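Local coordinates for protein 6-phosphogluconate dehydrogenase, NAD-binding (PDB 3PEF) that binds NADP+ and probably reduces succinic semialdehyde to gamma-hydroxybutyrate, as a member of the beta-hydroxyacid dehydrogenase family, at residues H79-L82 / E83-E87; G196-T199 / D200-L203; D204-A208 / G209-N213; G221-D225 / R226-P230; V245-G248 / D249-Q253. The protein carries 2 engineered substitutions. All blocks are in the same frame, centred on the assembly; numbering follows the deposited sequence.

Interaction 1. Residues H79-L82 / E83-E87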
loop_
_atom_site.group_PDB
_atom_site.type_symbol
_atom_site.label_atom_id
_atom_site.label_comp_id
_atom_site.label_asym_id
_atom_site.label_seq_id
_atom_site.Cartn_x
_atom_site.Cartn_y
_atom_site.Cartn_z
ATOM N N HIS A 79 41.790 11.347 -1.524
ATOM C CA HIS A 79 42.114 11.684 -0.141
ATOM C C HIS A 79 41.234 10.882 0.826
ATOM O O HIS A 79 41.047 11.268 1.978
ATOM C CB HIS A 79 41.944 13.191 0.124
ATOM C CG HIS A 79 42.597 14.069 -0.897
ATOM N ND1 HIS A 79 43.944 14.009 -1.182
ATOM C CD2 HIS A 79 42.086 15.033 -1.698
ATOM C CE1 HIS A 79 44.234 14.894 -2.118
ATOM N NE2 HIS A 79 43.125 15.531 -2.445
ATOM N N GLY A 80 40.714 9.757 0.356
ATOM C CA GLY A 80 39.801 8.961 1.154
ATOM C C GLY A 80 40.470 8.009 2.122
ATOM O O GLY A 80 41.697 7.923 2.189
ATOM N N VAL A 81 39.644 7.284 2.873
ATOM C CA VAL A 81 40.126 6.360 3.883
ATOM C C VAL A 81 41.129 5.355 3.298
ATOM O O VAL A 81 42.168 5.090 3.891
ATOM C CB VAL A 81 38.951 5.634 4.558
ATOM C CG1 VAL A 81 39.444 4.428 5.394
ATOM C CG2 VAL A 81 38.170 6.617 5.421
ATOM N N LEU A 82 40.819 4.816 2.127
ATOM C CA LEU A 82 41.669 3.801 1.495
ATOM C C LEU A 82 43.081 4.327 1.176
ATOM O O LEU A 82 44.055 3.585 1.232
ATOM C CB LEU A 82 40.992 3.273 0.222
ATOM C CG LEU A 82 40.519 1.811 0.177
ATOM C CD1 LEU A 82 40.117 1.278 1.540
ATOM C CD2 LEU A 82 39.411 1.600 -0.847
ATOM N N GLU A 83 43.191 5.609 0.855
ATOM C CA GLU A 83 44.503 6.207 0.605
ATOM C C GLU A 83 45.383 6.255 1.859
ATOM O O GLU A 83 46.607 6.377 1.769
ATOM C CB GLU A 83 44.348 7.618 0.032
ATOM C CG GLU A 83 43.822 7.681 -1.399
ATOM C CD GLU A 83 43.960 9.073 -2.020
ATOM O OE1 GLU A 83 44.642 9.938 -1.424
ATOM O OE2 GLU A 83 43.394 9.301 -3.110
ATOM N N GLY A 84 44.766 6.150 3.031
ATOM C CA GLY A 84 45.482 6.388 4.270
ATOM C C GLY A 84 45.582 5.225 5.243
ATOM O O GLY A 84 46.450 5.223 6.117
ATOM N N ILE A 85 44.693 4.246 5.119
ATOM C CA ILE A 85 44.676 3.145 6.079
ATOM C C ILE A 85 45.755 2.102 5.761
ATOM O O ILE A 85 46.209 1.985 4.620
ATOM C CB ILE A 85 43.279 2.471 6.158
ATOM C CG1 ILE A 85 43.135 1.665 7.455
ATOM C CG2 ILE A 85 43.011 1.609 4.920
ATOM C CD1 ILE A 85 41.894 2.009 8.281
ATOM N N GLY A 86 46.159 1.346 6.779
ATOM C CA GLY A 86 47.162 0.308 6.618
ATOM C C GLY A 86 47.808 -0.091 7.934
ATOM O O GLY A 86 47.491 0.465 8.996
ATOM N N GLU A 87 48.708 -1.069 7.868
ATOM C CA GLU A 87 49.461 -1.498 9.040
ATOM C C GLU A 87 48.556 -1.810 10.235
ATOM O O GLU A 87 48.919 -1.565 11.390
ATOM C CB GLU A 87 50.479 -0.426 9.429
ATOM C CG GLU A 87 51.304 0.103 8.267
ATOM C CD GLU A 87 52.200 1.256 8.681
ATOM O OE1 GLU A 87 51.905 2.413 8.304
ATOM O OE2 GLU A 87 53.193 1.006 9.399
HETATM O O HOH W 1 46.543 3.095 2.242
#
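The carboxylate of Glu83 reaches back along the chain to the backbone of His79. His79 N donates to Glu83 OE2 at 3.0 Å, with an N-H...O angle of 153°. The bond comes from above the carboxylate plane and not in it. Glu83 gets there with CG beside its own backbone N (chi1 -71°) and the rest of the chain extended. This lays the side chain back over Gly80, and Glu83 CB rests 3.4 Å from Gly80 O. The His79 ring stands obliquely to the carboxylate, the two planes 66° apart. Its ND1 stays 4.1 Å from Glu83 OE1, too far for a direct bond. If the ring were charged, the carboxylate would probably attract it.

The side-chain link spans the start of one short, weakly bonded helical turn, 81-84. Val81 O accepts two backbone N-H groups. Gly84 N approaches from above the carbonyl plane at 2.9 Å, and Ile85 N lies almost in line with the C=O bond. Glu83 N adds a weak bond to Gly80 O. A water bridges the end of the turn, donating to Leu82 O and to Ile85 O. Ile85 holds CG1 anti to its backbone N, and its CB and CG2 both lie close to Val81 O. Its CB also meets Val81 CG1 at 4.4 Å.

In sequence the turn comes between helix 68-76 and strand 90-93, in the NAD-binding domain. Val81 packs on Val74 of helix 68-76 and on Val55 of helix 54-57. Ile85 also touches Val55, while Leu82 reaches Ala108 and Val109 of helix 99-111.

Interaction 2. Residues G196-T199 / D200-L203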
loop_
_atom_site.group_PDB
_atom_site.type_symbol
_atom_site.label_atom_id
_atom_site.label_comp_id
_atom_site.label_asym_id
_atom_site.label_seq_id
_atom_site.Cartn_x
_atom_site.Cartn_y
_atom_site.Cartn_z
ATOM N N GLY A 196 -12.764 14.670 15.813
ATOM C CA GLY A 196 -13.105 15.551 16.918
ATOM C C GLY A 196 -12.588 15.129 18.288
ATOM O O GLY A 196 -13.025 15.667 19.304
ATOM N N LEU A 197 -11.668 14.170 18.334
ATOM C CA LEU A 197 -11.015 13.814 19.593
ATOM C C LEU A 197 -9.872 14.784 19.899
ATOM O O LEU A 197 -9.156 15.205 18.990
ATOM C CB LEU A 197 -10.480 12.368 19.548
ATOM C CG LEU A 197 -11.495 11.225 19.447
ATOM C CD1 LEU A 197 -10.818 9.862 19.240
ATOM C CD2 LEU A 197 -12.392 11.179 20.682
ATOM N N ALA A 198 -9.692 15.134 21.175
ATOM C CA ALA A 198 -8.519 15.914 21.592
ATOM C C ALA A 198 -7.239 15.057 21.574
ATOM O O ALA A 198 -7.246 13.909 22.030
ATOM C CB ALA A 198 -8.741 16.500 22.976
ATOM N N THR A 199 -6.141 15.605 21.057
ATOM C CA THR A 199 -4.923 14.806 20.914
ATOM C C THR A 199 -4.339 14.361 22.269
ATOM O O THR A 199 -3.792 13.265 22.389
ATOM C CB THR A 199 -3.849 15.503 20.039
ATOM O OG1 THR A 199 -3.262 16.585 20.757
ATOM C CG2 THR A 199 -4.465 16.039 18.767
ATOM N N ASP A 200 -4.469 15.198 23.292
ATOM C CA ASP A 200 -4.039 14.808 24.639
ATOM C C ASP A 200 -4.785 13.576 25.171
ATOM O O ASP A 200 -4.211 12.753 25.877
ATOM C CB ASP A 200 -4.189 15.975 25.621
ATOM C CG ASP A 200 -2.971 16.880 25.643
ATOM O OD1 ASP A 200 -1.899 16.467 25.141
ATOM O OD2 ASP A 200 -3.086 18.005 26.170
ATOM N N ALA A 201 -6.063 13.450 24.833
ATOM C CA ALA A 201 -6.841 12.295 25.261
ATOM C C ALA A 201 -6.329 11.032 24.555
ATOM O O ALA A 201 -6.156 9.980 25.170
ATOM C CB ALA A 201 -8.315 12.524 24.956
ATOM N N ILE A 202 -6.078 11.150 23.256
ATOM C CA ILE A 202 -5.526 10.034 22.497
ATOM C C ILE A 202 -4.177 9.589 23.041
ATOM O O ILE A 202 -3.943 8.391 23.221
ATOM C CB ILE A 202 -5.390 10.385 21.016
ATOM C CG1 ILE A 202 -6.775 10.716 20.447
ATOM C CG2 ILE A 202 -4.711 9.228 20.256
ATOM C CD1 ILE A 202 -6.749 11.399 19.123
ATOM N N LEU A 203 -3.304 10.560 23.298
ATOM C CA LEU A 203 -1.970 10.321 23.855
ATOM C C LEU A 203 -2.051 9.600 25.197
ATOM O O LEU A 203 -1.311 8.642 25.467
ATOM C CB LEU A 203 -1.246 11.658 24.042
ATOM C CG LEU A 203 -0.102 12.028 23.090
ATOM C CD1 LEU A 203 -0.246 11.374 21.738
ATOM C CD2 LEU A 203 0.054 13.552 22.963
#
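Ile202 reaches back to the start of its helix and meets Leu197, five residues earlier. Its CD1 touches Leu197 CB at 3.9 Å. The isoleucine has CG1 beside its backbone N (chi1 -60°) and the chain then runs on extended, which carries CD1 toward the incoming loop. On the way CG1 passes 3.6 Å from Ala198 O.

The backbone sets these groups in place. Ala198 O accepts from Ile202 N at 3.2 Å, nearly straight at 164° and in the carbonyl plane. Ala201 N adds a weak bond to the same oxygen, and Ala201 CB lies 3.4 Å from it. One residue on, Leu203 N donates to Thr199 O at 2.9 Å. Leu203 CB packs 3.4 Å from that carbonyl oxygen.

Farther out, Ile202 rests on Leu189 of helix 166-194 and on Met170 of the second subunit. Leu197 packs on Lys166 of the second subunit. An alanine in place of Ile202 would remove CG1 and CD1, and is likely to leave a gap between Leu197, Leu189 and Met170 of the second subunit. Asp200 OD1 forms a salt bridge with Arg224 of helix 214-224.

The arrangement is a helix start with Ala198 as N-cap. It follows a Schellman motif at Gly196, whose positive phi ends helix 166-194. The joint lies in the helical C-terminal domain and sends the chain from that long helix into helix 199-208.

Interaction 3. Residues D204-A208 / G209-N213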
loop_
_atom_site.group_PDB
_atom_site.type_symbol
_atom_site.label_atom_id
_atom_site.label_comp_id
_atom_site.label_asym_id
_atom_site.label_seq_id
_atom_site.Cartn_x
_atom_site.Cartn_y
_atom_site.Cartn_z
ATOM N N ASP A 204 -2.963 10.078 26.038
ATOM C CA ASP A 204 -3.163 9.532 27.373
ATOM C C ASP A 204 -3.694 8.086 27.361
ATOM O O ASP A 204 -3.290 7.275 28.189
ATOM C CB ASP A 204 -4.113 10.441 28.150
ATOM C CG ASP A 204 -4.352 9.960 29.566
ATOM O OD1 ASP A 204 -5.504 9.588 29.881
ATOM O OD2 ASP A 204 -3.387 9.950 30.363
ATOM N N VAL A 205 -4.594 7.768 26.433
ATOM C CA VAL A 205 -5.097 6.396 26.292
ATOM C C VAL A 205 -4.024 5.454 25.745
ATOM O O VAL A 205 -3.886 4.318 26.204
ATOM C CB VAL A 205 -6.365 6.317 25.375
ATOM C CG1 VAL A 205 -6.726 4.875 25.083
ATOM C CG2 VAL A 205 -7.537 7.012 26.014
ATOM N N ILE A 206 -3.257 5.915 24.763
ATOM C CA ILE A 206 -2.174 5.090 24.238
ATOM C C ILE A 206 -1.100 4.828 25.301
ATOM O O ILE A 206 -0.625 3.698 25.470
ATOM C CB ILE A 206 -1.558 5.716 22.983
ATOM C CG1 ILE A 206 -2.553 5.600 21.821
ATOM C CG2 ILE A 206 -0.252 5.029 22.633
ATOM C CD1 ILE A 206 -2.143 6.354 20.604
ATOM N N GLY A 207 -0.739 5.873 26.033
ATOM C CA GLY A 207 0.301 5.768 27.042
ATOM C C GLY A 207 -0.065 4.884 28.222
ATOM O O GLY A 207 0.803 4.495 29.005
ATOM N N ALA A 208 -1.349 4.555 28.341
ATOM C CA ALA A 208 -1.818 3.736 29.452
ATOM C C ALA A 208 -1.839 2.251 29.089
ATOM O O ALA A 208 -1.902 1.402 29.966
ATOM C CB ALA A 208 -3.215 4.195 29.898
ATOM N N GLY A 209 -1.794 1.949 27.794
ATOM C CA GLY A 209 -1.992 0.587 27.316
ATOM C C GLY A 209 -0.719 -0.112 26.881
ATOM O O GLY A 209 0.375 0.332 27.193
ATOM N N ALA A 210 -0.866 -1.208 26.140
ATOM C CA ALA A 210 0.265 -2.098 25.857
ATOM C C ALA A 210 1.186 -1.589 24.742
ATOM O O ALA A 210 2.280 -2.127 24.525
ATOM C CB ALA A 210 -0.235 -3.506 25.531
ATOM N N MET A 211 0.738 -0.562 24.033
ATOM C CA MET A 211 1.533 0.003 22.962
ATOM C C MET A 211 2.464 1.091 23.460
ATOM O O MET A 211 3.355 1.516 22.728
ATOM C CB MET A 211 0.627 0.602 21.896
ATOM C CG MET A 211 -0.088 -0.401 21.037
ATOM S SD MET A 211 -0.980 0.519 19.767
ATOM C CE MET A 211 -2.207 1.352 20.760
ATOM N N ALA A 212 2.234 1.576 24.676
ATOM C CA ALA A 212 3.021 2.699 25.202
ATOM C C ALA A 212 4.520 2.504 24.989
ATOM O O ALA A 212 5.060 1.429 25.258
ATOM C CB ALA A 212 2.727 2.917 26.683
ATOM N N ASN A 213 5.194 3.542 24.507
ATOM C CA ASN A 213 6.649 3.483 24.311
ATOM C C ASN A 213 7.235 4.880 24.385
ATOM O O ASN A 213 6.521 5.854 24.176
ATOM C CB ASN A 213 7.036 2.774 22.994
ATOM C CG ASN A 213 6.510 3.496 21.730
ATOM O OD1 ASN A 213 7.126 4.447 21.226
ATOM N ND2 ASN A 213 5.383 3.026 21.209
HETATM O O HOH W 2 -1.413 1.382 24.233
HETATM O O HOH W 3 1.205 1.749 29.587
#
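A helix end followed by a type I beta turn joins helix 199-208 to helix 214-224, and Ile206 and Gly209 close its first step. Gly209 N donates to Ile206 O at 3.1 Å, with an N-H...O angle of 157°. The donor stands above the carbonyl plane, 61° out of it. Ile206 O takes a second hydrogen bond from a water at 2.7 Å. That water accepts from Met211 N, so it ties the last turn of the helix to the beta turn.

The turn runs from Gly209 to Ala212 and is closed by a weak bond from Ala212 N to Gly209 O. A second water bridges Gly207 O and Gly209 O, donating to both. Ala212 folds back onto the helix end. Its CB lies 3.4 Å from Gly207 O and 3.6 Å from Ile206 O.

Met211 lays its methyl alongside Ile206, CE to CG1 at 4.4 Å. The thioether chain extends at chi2 and then bends at chi3 (-68°), which turns CE back toward the isoleucine. Asn213 ND2 donates to Met211 O at 2.9 Å, almost in line with the carbonyl bond. This fixes the amide, and OD1 is left to accept from Phe216 N.

The second subunit packs against this connection. Its Met181 meets Met211, and its Lys157 forms a salt bridge with Asp204 on helix 199-208. The turn carries the chain from helix 199-208 into helix 214-224, which Asn213 begins as N-cap.

Interaction 4. Residues G221-D225 / R226-P230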
loop_
_atom_site.group_PDB
_atom_site.type_symbol
_atom_site.label_atom_id
_atom_site.label_comp_id
_atom_site.label_asym_id
_atom_site.label_seq_id
_atom_site.Cartn_x
_atom_site.Cartn_y
_atom_site.Cartn_z
ATOM N N GLY A 221 4.141 14.363 22.040
ATOM C CA GLY A 221 4.102 15.670 22.672
ATOM C C GLY A 221 4.570 16.741 21.702
ATOM O O GLY A 221 3.939 17.791 21.575
ATOM N N LEU A 222 5.676 16.471 21.006
ATOM C CA LEU A 222 6.235 17.448 20.082
ATOM C C LEU A 222 5.270 17.678 18.942
ATOM O O LEU A 222 5.108 18.792 18.453
ATOM C CB LEU A 222 7.587 16.977 19.556
ATOM C CG LEU A 222 8.647 16.846 20.641
ATOM C CD1 LEU A 222 9.884 16.155 20.075
ATOM C CD2 LEU A 222 8.986 18.242 21.202
ATOM N N ILE A 223 4.510 16.663 18.352
ATOM C CA ILE A 223 3.456 16.802 17.365
ATOM C C ILE A 223 2.341 17.710 17.868
ATOM O O ILE A 223 1.939 18.671 17.201
ATOM C CB ILE A 223 2.884 15.423 16.989
ATOM C CG1 ILE A 223 3.943 14.584 16.270
ATOM C CG2 ILE A 223 1.643 15.578 16.124
ATOM C CD1 ILE A 223 3.558 13.132 16.098
ATOM N N ARG A 224 1.934 17.375 19.082
ATOM C CA ARG A 224 0.922 18.242 19.670
ATOM C C ARG A 224 1.367 19.706 19.672
ATOM O O ARG A 224 0.564 20.598 19.418
ATOM C CB ARG A 224 0.619 17.801 21.101
ATOM C CG ARG A 224 -0.510 18.578 21.755
ATOM C CD ARG A 224 -0.413 18.488 23.256
ATOM N NE ARG A 224 0.941 18.819 23.690
ATOM C CZ ARG A 224 1.701 18.037 24.454
ATOM N NH1 ARG A 224 1.233 16.871 24.891
ATOM N NH2 ARG A 224 2.929 18.428 24.787
ATOM N N ASP A 225 2.648 19.941 19.953
ATOM C CA ASP A 225 3.216 21.298 19.987
ATOM C C ASP A 225 3.663 21.799 18.606
ATOM O O ASP A 225 4.110 22.943 18.460
ATOM C CB ASP A 225 4.409 21.339 20.951
ATOM C CG ASP A 225 4.007 21.073 22.388
ATOM O OD1 ASP A 225 2.804 21.237 22.705
ATOM O OD2 ASP A 225 4.893 20.700 23.197
ATOM N N ARG A 226 3.551 20.946 17.597
ATOM C CA ARG A 226 3.997 21.302 16.259
ATOM C C ARG A 226 5.472 21.725 16.268
ATOM O O ARG A 226 5.884 22.611 15.521
ATOM C CB ARG A 226 3.120 22.425 15.682
ATOM C CG ARG A 226 1.625 22.087 15.581
ATOM C CD ARG A 226 1.293 21.230 14.354
ATOM N NE ARG A 226 0.416 20.108 14.697
ATOM C CZ ARG A 226 -0.916 20.164 14.730
ATOM N NH1 ARG A 226 -1.547 21.289 14.435
ATOM N NH2 ARG A 226 -1.617 19.094 15.064
ATOM N N ASN A 227 6.264 21.086 17.120
ATOM C CA ASN A 227 7.713 21.289 17.136
ATOM C C ASN A 227 8.387 20.121 16.405
ATOM O O ASN A 227 8.337 18.974 16.860
ATOM C CB ASN A 227 8.207 21.398 18.586
ATOM C CG ASN A 227 9.724 21.448 18.694
ATOM O OD1 ASN A 227 10.439 21.481 17.691
ATOM N ND2 ASN A 227 10.220 21.459 19.921
ATOM N N PHE A 228 9.003 20.407 15.264
ATOM C CA PHE A 228 9.595 19.353 14.446
ATOM C C PHE A 228 11.085 19.589 14.236
ATOM O O PHE A 228 11.646 19.214 13.201
ATOM C CB PHE A 228 8.866 19.258 13.103
ATOM C CG PHE A 228 7.416 18.893 13.237
ATOM C CD1 PHE A 228 7.045 17.591 13.552
ATOM C CD2 PHE A 228 6.427 19.849 13.064
ATOM C CE1 PHE A 228 5.720 17.250 13.686
ATOM C CE2 PHE A 228 5.098 19.518 13.202
ATOM C CZ PHE A 228 4.741 18.211 13.507
ATOM N N ALA A 229 11.724 20.236 15.210
ATOM C CA ALA A 229 13.173 20.425 15.146
ATOM C C ALA A 229 13.813 19.046 14.995
ATOM O O ALA A 229 13.415 18.095 15.679
ATOM C CB ALA A 229 13.691 21.130 16.400
ATOM N N PRO A 230 14.797 18.927 14.090
ATOM C CA PRO A 230 15.331 17.614 13.703
ATOM C C PRO A 230 16.131 16.910 14.799
ATOM O O PRO A 230 17.105 17.444 15.296
ATOM C CB PRO A 230 16.241 17.941 12.517
ATOM C CG PRO A 230 16.620 19.399 12.730
ATOM C CD PRO A 230 15.402 20.027 13.315
#
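Asn227 swings CG anti to its backbone N (chi1 173°), while Leu222 keeps CG beside its own (chi1 -64°). The two side chains then lie side by side and point the same way, with Leu222 CD2 3.7 Å from Asn227 ND2. They are the end residues of a Schellman motif that closes helix 214-224. Arg226 has positive phi, and two backbone bonds run back into the last turn. Asn227 N donates to Leu222 O at 2.9 Å, and Arg226 N to Ile223 O at 2.8 Å, from above the carbonyl plane.

The Arg226 side chain bends at chi2 and chi3 and curls over the same carbonyl. Its NE gives a weak second bond to Ile223 O, and NH2 goes on to a salt bridge with Glu193 of helix 166-194. Arg224 NE pairs with Asp225 OD1 at 3.2 Å, in the plane of the guanidinium.

Asn227 also forms an Asx turn, with OD1 accepting from Ala229 N at 3.1 Å along a nearly straight bond (171°). A leucine in its place would have no such acceptor, and would probably leave Ala229 N without its side-chain partner and the path toward Pro230 less fixed. Phe228 packs on Ser279 and Lys283. Its ring meets Ile223 obliquely, with CE1 4.1 Å from CG1.

Interaction 5. Residues V245-G248 / D249-Q253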
loop_
_atom_site.group_PDB
_atom_site.type_symbol
_atom_site.label_atom_id
_atom_site.label_comp_id
_atom_site.label_asym_id
_atom_site.label_seq_id
_atom_site.Cartn_x
_atom_site.Cartn_y
_atom_site.Cartn_z
ATOM N N VAL A 245 13.532 -1.888 2.201
ATOM C CA VAL A 245 12.806 -2.440 1.061
ATOM C C VAL A 245 13.763 -3.110 0.055
ATOM O O VAL A 245 13.469 -4.179 -0.474
ATOM C CB VAL A 245 11.915 -1.372 0.388
ATOM C CG1 VAL A 245 11.246 -1.925 -0.879
ATOM C CG2 VAL A 245 10.871 -0.909 1.360
ATOM N N ALA A 246 14.933 -2.525 -0.182
ATOM C CA ALA A 246 15.887 -3.192 -1.076
ATOM C C ALA A 246 16.401 -4.495 -0.455
ATOM O O ALA A 246 16.635 -5.484 -1.156
ATOM C CB ALA A 246 17.054 -2.256 -1.429
ATOM N N LEU A 247 16.570 -4.504 0.866
ATOM C CA LEU A 247 16.970 -5.722 1.553
ATOM C C LEU A 247 15.884 -6.788 1.356
ATOM O O LEU A 247 16.179 -7.937 0.997
ATOM C CB LEU A 247 17.203 -5.458 3.043
ATOM C CG LEU A 247 17.642 -6.677 3.868
ATOM C CD1 LEU A 247 18.937 -7.288 3.317
ATOM C CD2 LEU A 247 17.818 -6.290 5.306
ATOM N N GLY A 248 14.629 -6.391 1.563
ATOM C CA GLY A 248 13.490 -7.262 1.298
ATOM C C GLY A 248 13.475 -7.839 -0.115
ATOM O O GLY A 248 13.213 -9.030 -0.324
ATOM N N ASP A 249 13.742 -6.975 -1.090
ATOM C CA ASP A 249 13.821 -7.385 -2.481
ATOM C C ASP A 249 14.873 -8.477 -2.600
ATOM O O ASP A 249 14.612 -9.535 -3.159
ATOM C CB ASP A 249 14.194 -6.176 -3.362
ATOM C CG ASP A 249 14.072 -6.468 -4.860
ATOM O OD1 ASP A 249 13.515 -5.619 -5.585
ATOM O OD2 ASP A 249 14.537 -7.530 -5.320
ATOM N N ARG A 250 16.060 -8.220 -2.048
ATOM C CA ARG A 250 17.167 -9.161 -2.169
ATOM C C ARG A 250 16.938 -10.507 -1.472
ATOM O O ARG A 250 17.287 -11.552 -2.010
ATOM C CB ARG A 250 18.494 -8.547 -1.687
ATOM C CG ARG A 250 19.627 -9.586 -1.618
ATOM C CD ARG A 250 20.989 -8.989 -1.284
ATOM N NE ARG A 250 21.157 -8.633 0.129
ATOM C CZ ARG A 250 21.487 -9.491 1.093
ATOM N NH1 ARG A 250 21.662 -10.776 0.820
ATOM N NH2 ARG A 250 21.629 -9.065 2.340
ATOM N N VAL A 251 16.374 -10.504 -0.273
ATOM C CA VAL A 251 16.250 -11.776 0.429
ATOM C C VAL A 251 14.913 -12.468 0.200
ATOM O O VAL A 251 14.631 -13.471 0.847
ATOM C CB VAL A 251 16.487 -11.657 1.948
ATOM C CG1 VAL A 251 17.893 -11.149 2.220
ATOM C CG2 VAL A 251 15.410 -10.783 2.594
ATOM N N GLY A 252 14.090 -11.932 -0.701
ATOM C CA GLY A 252 12.812 -12.550 -1.018
ATOM C C GLY A 252 11.710 -12.309 0.006
ATOM O O GLY A 252 10.897 -13.193 0.271
ATOM N N GLN A 253 11.660 -11.111 0.578
ATOM C CA GLN A 253 10.603 -10.790 1.535
ATOM C C GLN A 253 9.741 -9.615 1.085
ATOM O O GLN A 253 10.194 -8.466 1.118
ATOM C CB GLN A 253 11.207 -10.465 2.905
ATOM C CG GLN A 253 10.182 -10.091 3.974
ATOM C CD GLN A 253 9.374 -11.297 4.405
ATOM O OE1 GLN A 253 9.937 -12.313 4.806
ATOM N NE2 GLN A 253 8.054 -11.193 4.323
#
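Asp249 N, Arg250 N and Val251 N donate to Val245 O, Ala246 O and Leu247 O, backbone bonds of 2.9 Å each. Gln253 N then reaches back to Gly248 O at 2.7 Å.

That last bond belongs to a Schellman motif, which ends helix 234-251. Gly252 supplies the positive phi, and its N makes a weak bond to Asp249 O. Gly248 is also tightly placed, since a CB there would run into Gln253 O.

The side-chain packing centres on Leu247. It has CG anti to its backbone N (chi1 -179°), and chi2 near +60° turns CD1 toward Arg250 and Val251. Leu247 CD1 lies 3.4 Å from Arg250 NH2, and makes an apolar contact with Val251 CG1 at 4.1 Å. Val251 CG1 sits 4.0 Å above the Arg250 guanidinium plane, toward its rim. Leu191 of the second subunit packs on both Leu247 and Val251.

The polar ends find partners elsewhere. Arg250 NH2 forms a salt bridge with Glu169. Asp249 CB stays 3.4 Å from Ala246 O, while its carboxylate turns away to Gln238 and Arg242 of the third subunit. Gln253 OE1 accepts from Lys194, and NE2 donates to Tyr285 O, both of the second subunit.

The five contacts follow one another along the chain without overlap. Interaction 1 lies alone in the NAD-binding domain, its centre 32 to 55 Å from the other four. Those four lie in the helical C-terminal part. Interactions 2 and 3 share helix 199-208, one at its start and one at its end, with centres 13 Å apart. Interaction 4 ends the next helix, 214-224. It touches interaction 2 directly through the Asp200-Arg224 salt bridge. Interaction 5 ends helix 234-251, more than 30 Å between centres from each of the others. Interactions 2, 3 and 5 also meet the second subunit, and interaction 5 a third as well, so these helix ends take part in the assembly.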